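Local coordinates for protein hypothetical aldose 1-epimerase (PDB 3TY1) that is of uncharacterised function but probably binds carbohydrate, as a putative aldose 1-epimerase of the galactose mutarotase-like group, at residues A[263-275]-A[287-299]. Sequence-based numbering, arbitrary orientation. Where two conformers were deposited one is given.
Sequences IQPLADENHQTLA and SIQFDTRQLPVLT. With SO4 (sulfate ion), chain K.
L298 and I263 form an antiparallel hydrogen-bonded pair, with I263 N donating to L298 O at 2.8 Å; their side chains lie side by side. From the same side CD2 of L298 comes within 4.3 Å of A275 CB, which links this short ladder to a second one, where T273-F290 and A275-I288 are antiparallel hydrogen-bonded pairs (I288 N to A275 O 2.7 Å). Within the second ladder T273 sends its CG2 over one face of the F290 ring, 3.4 Å from the centroid and 17° off the normal, a CH-pi contact. With chi1 at -165°, OG1 of T273 lies opposite the backbone N and donates to L266 O, which fixes the methyl over the ring.

Where strand 272-275 begins and 287-291 ends, CD of R293 makes a CH-pi contact with the H271 ring, 3.7 Å from the centroid; ring and guanidinium planes are 12° apart. D291 holds that guanidinium in a side-on salt bridge, NE to OD1 at 3.0 Å and NH2 to OD2 at 2.8 Å, both on syn lone pairs, while O1 of a sulfate, probably from the crystallisation liquor, lies over the opposite face, offset toward the rim. Q272, bent at chi2, brings NE2 to D291 OD2 from above the carboxylate plane (2.9 Å) and takes NE2 of Q289 on its OE1. The backbone O of H271 accepts from both N and OG1 of T292. D268 OD1 accepts N270 N, making an Asx turn, and Q272 N from the opposite face. Two antiparallel ladders, one of them the 272-278/285-291 hairpin, thus join neighbouring sheets of the beta supersandwich characteristic of galactose mutarotase-like proteins.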
ATOM      1  N   ILE A 263      25.491  18.392  16.253  1.00 39.35           N
ATOM      2  CA  ILE A 263      26.133  18.550  17.552  1.00 39.59           C
ATOM      3  C   ILE A 263      26.930  17.320  17.975  1.00 43.69           C
ATOM      4  O   ILE A 263      26.523  16.186  17.714  1.00 43.88           O
ATOM      5  CB  ILE A 263      25.082  18.839  18.655  1.00 39.47           C
ATOM      6  CG1 ILE A 263      24.481  20.243  18.454  1.00 37.19           C
ATOM      7  CG2 ILE A 263      25.723  18.669  20.100  1.00 41.19           C
ATOM      8  CD1 ILE A 263      23.126  20.510  19.136  1.00 35.96           C
ATOM      9  N   GLN A 264      28.096  17.583  18.583  1.00 46.95           N
ATOM     10  CA  GLN A 264      28.878  16.548  19.252  0.50 48.35           C
ATOM     11  C   GLN A 264      28.705  16.809  20.747  1.00 46.78           C
ATOM     12  O   GLN A 264      29.288  17.756  21.316  1.00 46.99           O
ATOM     13  CB  GLN A 264      30.342  16.529  18.812  0.50 53.00           C
ATOM     14  CG  GLN A 264      30.705  15.245  18.055  0.50 59.92           C
ATOM     15  CD  GLN A 264      30.507  13.982  18.911  0.50 65.91           C
ATOM     16  OE1 GLN A 264      30.606  14.022  20.147  0.50 66.27           O
ATOM     17  NE2 GLN A 264      30.225  12.861  18.250  0.50 61.09           N
ATOM     18  N   PRO A 265      27.875  15.998  21.411  1.00 42.72           N
ATOM     19  CA  PRO A 265      27.595  16.273  22.836  1.00 43.03           C
ATOM     20  C   PRO A 265      28.713  15.861  23.799  1.00 45.70           C
ATOM     21  O   PRO A 265      29.506  15.016  23.459  1.00 47.18           O
ATOM     22  CB  PRO A 265      26.368  15.412  23.111  1.00 44.12           C
ATOM     23  CG  PRO A 265      26.533  14.273  22.192  1.00 45.08           C
ATOM     24  CD  PRO A 265      27.079  14.861  20.934  1.00 46.27           C
ATOM     25  N   LEU A 266      28.760  16.501  24.969  1.00 44.43           N
ATOM     26  CA  LEU A 266      29.627  16.084  26.093  1.00 44.49           C
ATOM     27  C   LEU A 266      28.776  15.203  27.007  1.00 44.40           C
ATOM     28  O   LEU A 266      27.542  15.290  26.994  1.00 42.45           O
ATOM     29  CB  LEU A 266      30.124  17.294  26.858  1.00 47.32           C
ATOM     30  CG  LEU A 266      31.104  18.175  26.094  1.00 47.00           C
ATOM     31  CD1 LEU A 266      31.194  19.529  26.784  1.00 52.83           C
ATOM     32  CD2 LEU A 266      32.475  17.464  25.979  1.00 47.63           C
ATOM     33  N   ALA A 267      29.419  14.329  27.758  1.00 43.53           N
ATOM     34  CA  ALA A 267      28.721  13.386  28.657  1.00 44.06           C
ATOM     35  C   ALA A 267      29.358  13.417  30.036  1.00 44.75           C
ATOM     36  O   ALA A 267      30.494  13.796  30.151  1.00 43.29           O
ATOM     37  CB  ALA A 267      28.812  11.968  28.100  1.00 46.50           C
ATOM     38  N   ASP A 268      28.629  12.999  31.077  1.00 45.30           N
ATOM     39  CA  ASP A 268      29.213  12.839  32.417  1.00 46.75           C
ATOM     40  C   ASP A 268      30.074  11.557  32.401  1.00 46.01           C
ATOM     41  O   ASP A 268      30.173  10.881  31.374  1.00 44.37           O
ATOM     42  CB  ASP A 268      28.100  12.847  33.512  1.00 45.50           C
ATOM     43  CG  ASP A 268      27.180  11.601  33.496  1.00 50.58           C
ATOM     44  OD1 ASP A 268      27.450  10.575  32.831  1.00 45.20           O
ATOM     45  OD2 ASP A 268      26.159  11.644  34.211  1.00 50.69           O
ATOM     46  N   GLU A 269      30.647  11.185  33.539  1.00 48.62           N
ATOM     47  CA  GLU A 269      31.550  10.023  33.616  1.00 50.42           C
ATOM     48  C   GLU A 269      30.862   8.668  33.421  1.00 50.00           C
ATOM     49  O   GLU A 269      31.532   7.664  33.237  1.00 51.43           O
ATOM     50  CB  GLU A 269      32.337  10.011  34.947  1.00 55.24           C
ATOM     51  CG  GLU A 269      31.522   9.602  36.210  1.00 61.86           C
ATOM     52  CD  GLU A 269      31.193  10.768  37.118  1.00 76.46           C
ATOM     53  OE1 GLU A 269      30.371  11.619  36.686  1.00 73.00           O
ATOM     54  OE2 GLU A 269      31.775  10.821  38.248  1.00 69.88           O
ATOM     55  N   ASN A 270      29.532   8.636  33.511  1.00 45.62           N
ATOM     56  CA  ASN A 270      28.753   7.432  33.234  1.00 45.33           C
ATOM     57  C   ASN A 270      28.172   7.464  31.807  1.00 41.99           C
ATOM     58  O   ASN A 270      27.287   6.682  31.489  1.00 42.04           O
ATOM     59  CB  ASN A 270      27.636   7.305  34.270  1.00 44.17           C
ATOM     60  CG  ASN A 270      28.173   7.304  35.687  1.00 49.69           C
ATOM     61  OD1 ASN A 270      27.680   8.038  36.536  1.00 54.34           O
ATOM     62  ND2 ASN A 270      29.222   6.529  35.931  1.00 46.60           N
ATOM     63  N   HIS A 271      28.701   8.362  30.969  1.00 42.27           N
ATOM     64  CA  HIS A 271      28.375   8.487  29.534  1.00 43.86           C
ATOM     65  C   HIS A 271      26.963   8.973  29.297  1.00 41.19           C
ATOM     66  O   HIS A 271      26.425   8.788  28.225  1.00 45.53           O
ATOM     67  CB  HIS A 271      28.604   7.174  28.779  1.00 44.13           C
ATOM     68  CG  HIS A 271      29.950   6.578  29.010  1.00 51.86           C
ATOM     69  ND1 HIS A 271      31.052   6.929  28.264  1.00 63.11           N
ATOM     70  CD2 HIS A 271      30.373   5.657  29.908  1.00 57.77           C
ATOM     71  CE1 HIS A 271      32.103   6.255  28.701  1.00 65.46           C
ATOM     72  NE2 HIS A 271      31.718   5.482  29.703  1.00 62.05           N
ATOM     73  N   GLN A 272      26.372   9.604  30.298  1.00 40.08           N
ATOM     74  CA  GLN A 272      25.035  10.116  30.191  1.00 38.60           C
ATOM     75  C   GLN A 272      25.147  11.592  29.849  1.00 39.59           C
ATOM     76  O   GLN A 272      26.037  12.302  30.373  1.00 39.23           O
ATOM     77  CB  GLN A 272      24.273   9.955  31.506  1.00 38.44           C
ATOM     78  CG  GLN A 272      24.142   8.519  32.028  1.00 37.89           C
ATOM     79  CD  GLN A 272      23.612   7.567  30.986  1.00 44.64           C
ATOM     80  OE1 GLN A 272      22.463   7.689  30.546  1.00 40.13           O
ATOM     81  NE2 GLN A 272      24.457   6.614  30.572  1.00 40.19           N
ATOM     82  N   THR A 273      24.256  12.054  28.971  1.00 37.96           N
ATOM     83  CA  THR A 273      24.147  13.462  28.663  1.00 38.83           C
ATOM     84  C   THR A 273      22.675  13.886  28.765  1.00 40.20           C
ATOM     85  O   THR A 273      21.804  13.042  28.954  1.00 39.94           O
ATOM     86  CB  THR A 273      24.747  13.787  27.294  1.00 41.41           C
ATOM     87  OG1 THR A 273      24.922  15.205  27.186  1.00 45.40           O
ATOM     88  CG2 THR A 273      23.860  13.271  26.172  1.00 35.70           C
ATOM     89  N   LEU A 274      22.425  15.190  28.653  1.00 37.62           N
ATOM     90  CA  LEU A 274      21.098  15.757  28.888  1.00 37.78           C
ATOM     91  C   LEU A 274      20.930  16.933  27.957  1.00 37.52           C
ATOM     92  O   LEU A 274      21.813  17.791  27.889  1.00 41.75           O
ATOM     93  CB  LEU A 274      20.977  16.198  30.362  1.00 38.27           C
ATOM     94  CG  LEU A 274      19.670  16.602  31.006  1.00 40.22           C
ATOM     95  CD1 LEU A 274      18.665  15.462  30.935  1.00 33.84           C
ATOM     96  CD2 LEU A 274      19.881  17.035  32.460  1.00 36.35           C
ATOM     97  N   ALA A 275      19.818  16.959  27.237  1.00 33.70           N
ATOM     98  CA  ALA A 275      19.455  18.067  26.366  1.00 33.39           C
ATOM     99  C   ALA A 275      18.024  18.478  26.668  1.00 36.39           C
ATOM    100  O   ALA A 275      17.180  17.634  27.078  1.00 37.22           O
ATOM    101  CB  ALA A 275      19.601  17.648  24.909  1.00 30.98           C
ATOM    102  N   SER A 287      13.151  17.626  28.850  1.00 30.32           N
ATOM    103  CA  SER A 287      14.550  17.179  28.805  1.00 32.45           C
ATOM    104  C   SER A 287      14.609  15.736  28.359  1.00 30.18           C
ATOM    105  O   SER A 287      13.663  14.951  28.604  1.00 29.21           O
ATOM    106  CB  SER A 287      15.210  17.313  30.183  1.00 34.57           C
ATOM    107  OG  SER A 287      14.632  16.458  31.128  1.00 33.03           O
ATOM    108  N   ILE A 288      15.689  15.418  27.672  1.00 28.52           N
ATOM    109  CA  ILE A 288      15.962  14.080  27.208  1.00 29.99           C
ATOM    110  C   ILE A 288      17.328  13.702  27.705  1.00 31.96           C
ATOM    111  O   ILE A 288      18.326  14.400  27.426  1.00 32.32           O
ATOM    112  CB  ILE A 288      15.941  13.943  25.638  1.00 29.86           C
ATOM    113  CG1 ILE A 288      14.667  14.512  25.040  1.00 30.39           C
ATOM    114  CG2 ILE A 288      16.066  12.492  25.181  1.00 29.15           C
ATOM    115  CD1 ILE A 288      14.669  14.537  23.486  1.00 29.10           C
ATOM    116  N   GLN A 289      17.388  12.612  28.443  1.00 31.28           N
ATOM    117  CA  GLN A 289      18.646  12.007  28.836  1.00 31.55           C
ATOM    118  C   GLN A 289      18.940  10.865  27.908  1.00 33.90           C
ATOM    119  O   GLN A 289      18.070  10.055  27.647  1.00 35.20           O
ATOM    120  CB  GLN A 289      18.599  11.474  30.269  1.00 30.72           C
ATOM    121  CG  GLN A 289      19.855  10.678  30.726  1.00 35.14           C
ATOM    122  CD  GLN A 289      19.707  10.082  32.133  1.00 36.10           C
ATOM    123  OE1 GLN A 289      18.799  10.444  32.876  1.00 40.00           O
ATOM    124  NE2 GLN A 289      20.564   9.136  32.463  1.00 36.67           N
ATOM    125  N   PHE A 290      20.184  10.766  27.452  1.00 33.20           N
ATOM    126  CA  PHE A 290      20.605   9.644  26.608  1.00 32.82           C
ATOM    127  C   PHE A 290      22.049   9.293  26.883  1.00 35.60           C
ATOM    128  O   PHE A 290      22.763  10.047  27.544  1.00 37.56           O
ATOM    129  CB  PHE A 290      20.311   9.871  25.103  1.00 32.70           C
ATOM    130  CG  PHE A 290      21.045  11.010  24.469  1.00 36.23           C
ATOM    131  CD1 PHE A 290      20.572  12.300  24.587  1.00 36.58           C
ATOM    132  CD2 PHE A 290      22.217  10.790  23.738  1.00 40.66           C
ATOM    133  CE1 PHE A 290      21.256  13.379  24.014  1.00 37.30           C
ATOM    134  CE2 PHE A 290      22.884  11.857  23.128  1.00 35.55           C
ATOM    135  CZ  PHE A 290      22.391  13.146  23.261  1.00 38.72           C
ATOM    136  N   ASP A 291      22.426   8.108  26.434  1.00 37.00           N
ATOM    137  CA  ASP A 291      23.727   7.500  26.649  1.00 37.60           C
ATOM    138  C   ASP A 291      24.566   7.682  25.377  1.00 39.85           C
ATOM    139  O   ASP A 291      24.229   7.112  24.316  1.00 35.68           O
ATOM    140  CB  ASP A 291      23.500   6.013  26.953  1.00 39.08           C
ATOM    141  CG  ASP A 291      24.755   5.282  27.417  1.00 37.19           C
ATOM    142  OD1 ASP A 291      25.821   5.338  26.741  1.00 42.27           O
ATOM    143  OD2 ASP A 291      24.685   4.648  28.495  1.00 42.48           O
ATOM    144  N   THR A 292      25.676   8.427  25.479  1.00 37.20           N
ATOM    145  CA  THR A 292      26.501   8.723  24.301  1.00 39.96           C
ATOM    146  C   THR A 292      27.307   7.531  23.732  1.00 42.22           C
ATOM    147  O   THR A 292      27.880   7.644  22.656  1.00 43.05           O
ATOM    148  CB  THR A 292      27.443   9.923  24.529  1.00 40.42           C
ATOM    149  OG1 THR A 292      28.272   9.640  25.640  1.00 39.46           O
ATOM    150  CG2 THR A 292      26.638  11.221  24.801  1.00 42.38           C
ATOM    151  N   ARG A 293      27.327   6.397  24.420  1.00 39.50           N
ATOM    152  CA  ARG A 293      27.855   5.155  23.827  1.00 41.43           C
ATOM    153  C   ARG A 293      26.877   4.504  22.862  1.00 42.70           C
ATOM    154  O   ARG A 293      27.278   3.784  21.962  1.00 42.10           O
ATOM    155  CB  ARG A 293      28.174   4.131  24.902  1.00 42.49           C
ATOM    156  CG  ARG A 293      29.282   4.561  25.835  1.00 45.54           C
ATOM    157  CD  ARG A 293      29.349   3.647  27.038  1.00 43.96           C
ATOM    158  NE  ARG A 293      28.120   3.719  27.821  1.00 45.19           N
ATOM    159  CZ  ARG A 293      27.880   2.986  28.914  1.00 53.41           C
ATOM    160  NH1 ARG A 293      28.788   2.138  29.388  1.00 52.26           N
ATOM    161  NH2 ARG A 293      26.733   3.120  29.553  1.00 47.55           N
ATOM    162  N   GLN A 294      25.582   4.746  23.079  1.00 39.42           N
ATOM    163  CA  GLN A 294      24.519   4.199  22.267  1.00 40.12           C
ATOM    164  C   GLN A 294      24.117   5.171  21.155  1.00 38.18           C
ATOM    165  O   GLN A 294      23.868   4.752  20.035  1.00 38.92           O
ATOM    166  CB  GLN A 294      23.278   3.947  23.154  1.00 37.35           C
ATOM    167  CG  GLN A 294      23.537   3.029  24.374  1.00 39.23           C
ATOM    168  CD  GLN A 294      22.337   2.920  25.326  1.00 34.85           C
ATOM    169  OE1 GLN A 294      21.420   3.743  25.313  1.00 33.97           O
ATOM    170  NE2 GLN A 294      22.346   1.890  26.149  1.00 31.86           N
ATOM    171  N   LEU A 295      24.045   6.454  21.498  1.00 36.15           N
ATOM    172  CA  LEU A 295      23.595   7.517  20.603  1.00 38.24           C
ATOM    173  C   LEU A 295      24.672   8.629  20.678  1.00 35.95           C
ATOM    174  O   LEU A 295      24.531   9.610  21.405  1.00 40.07           O
ATOM    175  CB  LEU A 295      22.179   7.981  21.001  1.00 37.14           C
ATOM    176  CG  LEU A 295      21.062   6.951  20.921  1.00 36.18           C
ATOM    177  CD1 LEU A 295      19.772   7.495  21.590  1.00 30.89           C
ATOM    178  CD2 LEU A 295      20.753   6.482  19.440  1.00 32.03           C
ATOM    179  N   PRO A 296      25.775   8.454  19.942  1.00 39.04           N
ATOM    180  CA  PRO A 296      26.888   9.406  20.092  1.00 41.25           C
ATOM    181  C   PRO A 296      26.733  10.815  19.584  1.00 40.63           C
ATOM    182  O   PRO A 296      27.523  11.675  20.001  1.00 39.75           O
ATOM    183  CB  PRO A 296      28.071   8.696  19.388  1.00 44.85           C
ATOM    184  CG  PRO A 296      27.582   7.369  19.007  1.00 46.73           C
ATOM    185  CD  PRO A 296      26.105   7.428  18.951  1.00 43.62           C
ATOM    186  N   VAL A 297      25.761  11.071  18.701  1.00 38.58           N
ATOM    187  CA  VAL A 297      25.574  12.374  18.082  1.00 38.54           C
ATOM    188  C   VAL A 297      24.202  12.931  18.366  1.00 37.41           C
ATOM    189  O   VAL A 297      23.328  12.213  18.847  1.00 35.75           O
ATOM    190  CB  VAL A 297      25.868  12.357  16.556  1.00 39.09           C
ATOM    191  CG1 VAL A 297      27.373  11.974  16.348  1.00 34.43           C
ATOM    192  CG2 VAL A 297      24.914  11.452  15.782  1.00 41.36           C
ATOM    193  N   LEU A 298      24.061  14.229  18.121  1.00 37.36           N
ATOM    194  CA  LEU A 298      22.814  14.943  18.385  1.00 36.67           C
ATOM    195  C   LEU A 298      22.497  15.908  17.252  1.00 35.84           C
ATOM    196  O   LEU A 298      23.368  16.631  16.783  1.00 37.94           O
ATOM    197  CB  LEU A 298      22.928  15.688  19.715  1.00 37.62           C
ATOM    198  CG  LEU A 298      21.728  16.489  20.236  1.00 38.39           C
ATOM    199  CD1 LEU A 298      20.587  15.560  20.519  1.00 30.28           C
ATOM    200  CD2 LEU A 298      22.155  17.192  21.540  1.00 36.34           C
ATOM    201  N   THR A 299      21.245  15.913  16.819  1.00 32.71           N
ATOM    202  CA  THR A 299      20.762  16.854  15.804  1.00 35.02           C
ATOM    203  C   THR A 299      19.730  17.757  16.438  1.00 35.85           C
ATOM    204  O   THR A 299      18.853  17.287  17.194  1.00 32.92           O
ATOM    205  CB  THR A 299      20.125  16.094  14.602  1.00 34.43           C
ATOM    206  OG1 THR A 299      21.114  15.274  13.983  1.00 39.78           O
ATOM    207  CG2 THR A 299      19.509  17.065  13.557  1.00 35.53           C
TER
HETATM  208  S   SO4 K 511      25.607  -0.163  26.515  1.00 88.22           S
HETATM  209  O1  SO4 K 511      26.304   1.059  26.068  1.00 60.60           O
HETATM  210  O2  SO4 K 511      26.439  -1.339  26.190  1.00 68.67           O
HETATM  211  O3  SO4 K 511      25.395  -0.110  27.982  1.00 70.30           O
HETATM  212  O4  SO4 K 511      24.304  -0.338  25.830  1.00 53.37           O
HETATM  213  O   HOH W   1      29.581  11.478  21.442  1.00 50.07           O